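Local coordinates for HcgB (Methanococcus maripaludis, PDB 5D5P), which probably acts as a guanylyltransferase in building the guanylylpyridinol cofactor of [Fe]-hydrogenase, joining a GMP unit to the pyridinol precursor, at residues Glu25-Asp28 with Ala29-Thr33; Ala82-Lys85 with Gly86-Ala89; Thr141-Leu144 with Glu145-Ala149. All coordinates share one frame; numbering follows the deposited sequence.

Interaction 1. Residues Glu25-Asp28 with Ala29-Thr33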
loop_
_atom_site.group_PDB
_atom_site.type_symbol
_atom_site.label_atom_id
_atom_site.label_comp_id
_atom_site.label_asym_id
_atom_site.label_seq_id
_atom_site.Cartn_x
_atom_site.Cartn_y
_atom_site.Cartn_z
ATOM N N GLU A 25 -0.837 4.586 -21.983
ATOM C CA GLU A 25 -0.174 5.881 -21.803
ATOM C C GLU A 25 0.211 6.156 -20.350
ATOM O O GLU A 25 1.259 6.758 -20.081
ATOM C CB GLU A 25 -1.058 7.029 -22.302
ATOM C CG GLU A 25 -1.246 7.047 -23.805
ATOM C CD GLU A 25 -2.500 6.321 -24.282
ATOM O OE1 GLU A 25 -2.969 5.381 -23.602
ATOM O OE2 GLU A 25 -2.989 6.669 -25.378
ATOM N N GLU A 26 -0.625 5.706 -19.417
ATOM C CA GLU A 26 -0.383 5.969 -18.005
ATOM C C GLU A 26 0.801 5.147 -17.526
ATOM O O GLU A 26 1.657 5.628 -16.783
ATOM C CB GLU A 26 -1.649 5.676 -17.182
ATOM C CG GLU A 26 -2.783 6.667 -17.486
ATOM C CD GLU A 26 -4.176 6.158 -17.109
ATOM O OE1 GLU A 26 -4.309 4.988 -16.698
ATOM O OE2 GLU A 26 -5.156 6.928 -17.263
ATOM N N ILE A 27 0.874 3.910 -17.996
ATOM C CA ILE A 27 2.009 3.054 -17.679
ATOM C C ILE A 27 3.303 3.602 -18.296
ATOM O O ILE A 27 4.342 3.668 -17.634
ATOM C CB ILE A 27 1.750 1.618 -18.181
ATOM C CG1 ILE A 27 0.687 0.971 -17.296
ATOM C CG2 ILE A 27 3.045 0.793 -18.167
ATOM C CD1 ILE A 27 1.166 0.799 -15.889
ATOM N N ASP A 28 3.217 4.005 -19.557
ATOM C CA ASP A 28 4.355 4.571 -20.258
ATOM C C ASP A 28 4.880 5.796 -19.514
ATOM O O ASP A 28 6.081 5.986 -19.394
ATOM C CB ASP A 28 3.978 4.936 -21.703
ATOM C CG ASP A 28 3.936 3.713 -22.632
ATOM O OD1 ASP A 28 4.442 2.633 -22.236
ATOM O OD2 ASP A 28 3.425 3.843 -23.775
ATOM N N ALA A 29 3.982 6.631 -19.005
ATOM C CA ALA A 29 4.397 7.829 -18.267
ATOM C C ALA A 29 5.114 7.485 -16.959
ATOM O O ALA A 29 6.084 8.125 -16.589
ATOM C CB ALA A 29 3.208 8.714 -17.998
ATOM N N ILE A 30 4.607 6.485 -16.247
ATOM C CA ILE A 30 5.258 6.024 -15.020
ATOM C C ILE A 30 6.667 5.477 -15.333
ATOM O O ILE A 30 7.653 5.781 -14.635
ATOM C CB ILE A 30 4.399 4.947 -14.319
ATOM C CG1 ILE A 30 3.161 5.593 -13.678
ATOM C CG2 ILE A 30 5.230 4.226 -13.232
ATOM C CD1 ILE A 30 2.092 4.579 -13.192
ATOM N N GLN A 31 6.767 4.677 -16.381
ATOM C CA GLN A 31 8.059 4.119 -16.742
ATOM C C GLN A 31 9.045 5.242 -17.068
ATOM O O GLN A 31 10.206 5.200 -16.669
ATOM C CB GLN A 31 7.925 3.163 -17.928
ATOM C CG GLN A 31 7.140 1.906 -17.609
ATOM C CD GLN A 31 7.030 0.967 -18.793
ATOM O OE1 GLN A 31 7.576 1.232 -19.864
ATOM N NE2 GLN A 31 6.322 -0.141 -18.605
ATOM N N SER A 32 8.561 6.253 -17.779
ATOM C CA SER A 32 9.393 7.367 -18.206
ATOM C C SER A 32 9.928 8.176 -17.025
ATOM O O SER A 32 11.091 8.553 -16.992
ATOM C CB SER A 32 8.605 8.272 -19.159
ATOM O OG SER A 32 9.397 9.363 -19.573
ATOM N N THR A 33 9.064 8.413 -16.046
ATOM C CA THR A 33 9.406 9.138 -14.847
ATOM C C THR A 33 10.494 8.429 -14.074
ATOM O O THR A 33 11.402 9.063 -13.545
ATOM C CB THR A 33 8.156 9.289 -13.960
ATOM O OG1 THR A 33 7.187 10.064 -14.679
ATOM C CG2 THR A 33 8.490 9.981 -12.652
#

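Interaction 2. Residues Ala82-Lys85 with Gly86-Ala89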
loop_
_atom_site.group_PDB
_atom_site.type_symbol
_atom_site.label_atom_id
_atom_site.label_comp_id
_atom_site.label_asym_id
_atom_site.label_seq_id
_atom_site.Cartn_x
_atom_site.Cartn_y
_atom_site.Cartn_z
ATOM N N ALA A 82 5.613 4.042 5.947
ATOM C CA ALA A 82 6.352 4.038 4.675
ATOM C C ALA A 82 6.098 5.328 3.894
ATOM O O ALA A 82 7.034 5.959 3.402
ATOM C CB ALA A 82 5.941 2.819 3.813
ATOM N N LEU A 83 4.837 5.731 3.810
ATOM C CA LEU A 83 4.485 6.913 3.045
ATOM C C LEU A 83 5.147 8.154 3.648
ATOM O O LEU A 83 5.740 8.974 2.940
ATOM C CB LEU A 83 2.969 7.097 2.993
ATOM C CG LEU A 83 2.527 8.417 2.352
ATOM C CD1 LEU A 83 2.761 8.429 0.838
ATOM C CD2 LEU A 83 1.063 8.712 2.670
ATOM N N ASN A 84 5.052 8.288 4.955
ATOM C CA ASN A 84 5.564 9.504 5.566
ATOM C C ASN A 84 7.086 9.566 5.574
ATOM O O ASN A 84 7.645 10.670 5.601
ATOM C CB ASN A 84 4.937 9.678 6.961
ATOM C CG ASN A 84 3.467 10.136 6.839
ATOM O OD1 ASN A 84 3.181 11.157 6.211
ATOM N ND2 ASN A 84 2.547 9.349 7.353
ATOM N N LYS A 85 7.766 8.413 5.535
ATOM C CA LYS A 85 9.232 8.422 5.352
ATOM C C LYS A 85 9.548 8.998 3.974
ATOM O O LYS A 85 10.481 9.778 3.806
ATOM C CB LYS A 85 9.812 7.020 5.459
ATOM C CG LYS A 85 9.759 6.430 6.842
ATOM C CD LYS A 85 10.613 5.168 6.869
ATOM C CE LYS A 85 10.200 4.273 8.026
ATOM N NZ LYS A 85 11.015 3.021 8.099
ATOM N N GLY A 86 8.754 8.582 2.994
ATOM C CA GLY A 86 8.920 9.080 1.638
ATOM C C GLY A 86 8.723 10.579 1.565
ATOM O O GLY A 86 9.469 11.279 0.869
ATOM N N LEU A 87 7.731 11.090 2.293
ATOM C CA LEU A 87 7.453 12.519 2.237
ATOM C C LEU A 87 8.538 13.333 2.904
ATOM O O LEU A 87 8.781 14.479 2.518
ATOM C CB LEU A 87 6.097 12.825 2.881
ATOM C CG LEU A 87 4.970 12.249 2.015
ATOM C CD1 LEU A 87 3.655 12.419 2.749
ATOM C CD2 LEU A 87 4.938 12.989 0.661
ATOM N N ILE A 88 9.228 12.760 3.888
ATOM C CA ILE A 88 10.383 13.479 4.440
ATOM C C ILE A 88 11.410 13.717 3.351
ATOM O O ILE A 88 11.971 14.811 3.243
ATOM C CB ILE A 88 11.048 12.701 5.598
ATOM C CG1 ILE A 88 10.105 12.682 6.779
ATOM C CG2 ILE A 88 12.375 13.347 5.991
ATOM C CD1 ILE A 88 10.561 11.771 7.927
ATOM N N ALA A 89 11.651 12.697 2.520
ATOM C CA ALA A 89 12.617 12.865 1.438
ATOM C C ALA A 89 12.095 13.854 0.392
ATOM O O ALA A 89 12.816 14.741 -0.061
ATOM C CB ALA A 89 12.959 11.494 0.787
#

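Interaction 3. Residues Thr141-Leu144 with Glu145-Ala149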
loop_
_atom_site.group_PDB
_atom_site.type_symbol
_atom_site.label_atom_id
_atom_site.label_comp_id
_atom_site.label_asym_id
_atom_site.label_seq_id
_atom_site.Cartn_x
_atom_site.Cartn_y
_atom_site.Cartn_z
ATOM N N THR A 141 14.066 -9.859 1.171
ATOM C CA THR A 141 12.748 -9.225 1.263
ATOM C C THR A 141 12.697 -7.874 0.516
ATOM O O THR A 141 11.787 -7.633 -0.280
ATOM C CB THR A 141 12.332 -9.033 2.726
ATOM O OG1 THR A 141 12.254 -10.318 3.368
ATOM C CG2 THR A 141 10.977 -8.314 2.812
ATOM N N VAL A 142 13.685 -7.013 0.747
ATOM C CA VAL A 142 13.701 -5.710 0.074
ATOM C C VAL A 142 13.854 -5.898 -1.448
ATOM O O VAL A 142 13.166 -5.251 -2.227
ATOM C CB VAL A 142 14.827 -4.820 0.647
ATOM C CG1 VAL A 142 14.942 -3.513 -0.121
ATOM C CG2 VAL A 142 14.542 -4.535 2.118
ATOM N N GLU A 143 14.729 -6.815 -1.858
ATOM C CA GLU A 143 14.911 -7.135 -3.271
ATOM C C GLU A 143 13.591 -7.523 -3.939
ATOM O O GLU A 143 13.225 -6.951 -4.965
ATOM C CB GLU A 143 15.922 -8.272 -3.437
ATOM C CG GLU A 143 16.147 -8.667 -4.877
ATOM C CD GLU A 143 17.157 -9.800 -5.017
ATOM O OE1 GLU A 143 17.362 -10.559 -4.044
ATOM O OE2 GLU A 143 17.768 -9.908 -6.094
ATOM N N LEU A 144 12.861 -8.472 -3.350
ATOM C CA LEU A 144 11.590 -8.909 -3.917
ATOM C C LEU A 144 10.579 -7.753 -3.961
ATOM O O LEU A 144 9.814 -7.636 -4.929
ATOM C CB LEU A 144 11.007 -10.069 -3.117
ATOM C CG LEU A 144 9.652 -10.580 -3.595
ATOM C CD1 LEU A 144 9.813 -11.080 -5.028
ATOM C CD2 LEU A 144 9.124 -11.681 -2.685
ATOM N N GLU A 145 10.557 -6.923 -2.918
ATOM C CA GLU A 145 9.611 -5.798 -2.874
ATOM C C GLU A 145 9.871 -4.910 -4.077
ATOM O O GLU A 145 8.936 -4.489 -4.765
ATOM C CB GLU A 145 9.744 -4.965 -1.582
ATOM C CG GLU A 145 9.161 -5.628 -0.333
ATOM C CD GLU A 145 9.571 -4.919 0.948
ATOM O OE1 GLU A 145 10.313 -3.905 0.861
ATOM O OE2 GLU A 145 9.160 -5.382 2.043
ATOM N N LEU A 146 11.149 -4.638 -4.328
ATOM C CA LEU A 146 11.474 -3.638 -5.353
ATOM C C LEU A 146 11.248 -4.193 -6.746
ATOM O O LEU A 146 10.677 -3.515 -7.616
ATOM C CB LEU A 146 12.904 -3.140 -5.186
ATOM C CG LEU A 146 13.367 -2.091 -6.199
ATOM C CD1 LEU A 146 12.397 -0.931 -6.221
ATOM C CD2 LEU A 146 14.763 -1.588 -5.797
ATOM N N ILE A 147 11.685 -5.427 -6.956
ATOM C CA ILE A 147 11.494 -6.088 -8.245
ATOM C C ILE A 147 9.990 -6.210 -8.538
ATOM O O ILE A 147 9.543 -5.985 -9.674
ATOM C CB ILE A 147 12.166 -7.465 -8.284
ATOM C CG1 ILE A 147 13.686 -7.282 -8.307
ATOM C CG2 ILE A 147 11.733 -8.235 -9.511
ATOM C CD1 ILE A 147 14.450 -8.572 -8.311
ATOM N N THR A 148 9.213 -6.540 -7.516
ATOM C CA THR A 148 7.760 -6.643 -7.680
ATOM C C THR A 148 7.146 -5.292 -8.052
ATOM O O THR A 148 6.305 -5.207 -8.957
ATOM C CB THR A 148 7.088 -7.184 -6.390
ATOM O OG1 THR A 148 7.504 -8.549 -6.193
ATOM C CG2 THR A 148 5.581 -7.193 -6.535
ATOM N N ALA A 149 7.577 -4.241 -7.362
ATOM C CA ALA A 149 7.005 -2.908 -7.599
ATOM C C ALA A 149 7.341 -2.451 -9.013
ATOM O O ALA A 149 6.515 -1.806 -9.679
ATOM C CB ALA A 149 7.503 -1.902 -6.557
#

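Interaction 1. Residues Glu25-Asp28 with Ala29-Thr33
Ile27 and Gln31, one turn apart on the alpha-helix 24-35, meet through the branch methyl of the isoleucine and the amide of the glutamine. CG2 of Ile27 lies 3.4 Å from NE2 of Gln31, the two side chains crossing at a slant. Gln31 comes close because its CG stands beside its own backbone N (chi1 -67°) and packs 3.3 Å from Ile27 O; beyond CG the chain runs extended, carrying the amide past the methyl. The polar end is not spent on Ile27: NE2 donates to Ile153 O, tying the helix to the chain that follows the last helix. Cutting the side chain back to an alanine would probably leave Ile153 O without this donor and the CG2 methyl of Ile27 without its cover. A long side chain ending in an amide suits this place, since its CH2 groups pack on the turn while NE2 reaches a backbone acceptor.

Further out, Ala29 is small enough for helix 3-15 to approach at Ile3 and Thr6, and Ile30 packs on Leu123 and on Gly108 of the second subunit. Glu26 turns away to form a salt bridge with Arg19, and its OE1 accepts from Lys23 N near the start of the helix. The turn is closed by the backbone itself, Gln31 N donating to Ile27 O at 2.9 Å with an N-H...O angle of 165°.

Interaction 2. Residues Ala82-Lys85 with Gly86-Ala89
Leu87 leans back over the preceding turn and touches both Leu83 and Asn84. Its CD1 sits 4.2 Å from CG of Leu83, an ordinary apolar contact, and 3.7 Å from OD1 of Asn84. With CG set beside the backbone N (chi1 -68°), the Leu87 side chain folds back until CG is 3.5 Å from Leu83 O. The same carbonyl accepts from Leu87 N at 3.0 Å. Leucines suit this side, for Leu83 also packs on Leu114 and Met116, and on Met80 of the second subunit, while Leu87 shares Met116.

These residues belong to the alpha-helix 81-92, which leads into strand 97-103 of the mixed sheet and packs on that strand and its neighbour 111-117. The side of Ala82, Gly86 and Ala89 is the buried one: Ala82 packs on Leu112 and Ala89 on Ile98 and Leu68. Such small residues put little bulk between helix and sheet, and Gly86 N donates to Ala82 O at 3.2 Å. Beside them Lys85, extended beyond CG, has its aliphatic chain covered by Thr72, Ala75 and Thr100, with a weak hydrogen bond from NZ to Arg101 O. Its own carbonyl accepts weakly from Ile88 N and, at 3.4 Å, from Ala89 N.

By contrast, the partly exposed Ile88 and Asn84 make slighter contacts with the neighbouring turn. Ile88 reaches back over the backbone alone, its CG1 3.4 Å from Asn84 O. Asn84 gives Leu87 its OD1, while ND2 bonds to Thr78 OG1 in the preceding loop.

Interaction 3. Residues Thr141-Leu144 with Glu145-Ala149
Thr141 meets Glu145 one turn on, its CG2 methyl 3.5 Å from OE2 of the carboxylate. The threonine holds its methyl anti to its backbone N while OG1, beside that N (chi1 -61°), bonds to Asn136 ND2. Glu145 lays its CG 3.3 Å from Thr141 O; its buried carboxylate is satisfied beyond the helix, OE1 in a salt bridge with Arg101 and OE2 accepting from Ser128. An acid suits this spot because it can answer both a guanidinium and a hydroxyl.

Val142 faces inward onto Val53, and its O accepts from Leu146 N, whose side chain joins it against helix 47-57. The alpha-helix 138-151 packs against that helix and against strands 97-103, 111-117 and 122-128 of the mixed sheet.

Glu143 runs side by side with Ile147, pointing the same way, and its CG lies 3.8 Å from Ile147 CD1; between the side chains the contact is aliphatic.

Leu144, on the exposed face, offers its carbonyl to Thr148 twice. OG1 donates to Leu144 O at 2.8 Å and Thr148 N to the same oxygen at 2.9 Å, from opposite faces of the carbonyl plane, which fixes the hydroxyl over the helix backbone. CD1 of Leu144 also comes 3.6 Å from Thr148 OG1, the two side chains passing at an angle.

All three interactions lie within single alpha-helices, joining residues about one turn apart, and all are partly buried, but each helix serves a different border of the fold. Interaction 1 lies furthest from the chain's centre and faces helix 3-15, strand 122-128 and the second subunit. Interactions 2 and 3, on opposite sides of that centre, both rest on strands 97-103 and 111-117; Arg101 serves each, its carbonyl taking a weak hydrogen bond from Lys85 and its guanidinium pairing with Glu145. Interaction 2 touches the second subunit through Leu83, whereas no other chain reaches interaction 3. Small residues line the buried side of interaction 2, while interactions 1 and 3 each bury a glutamate paired with an arginine.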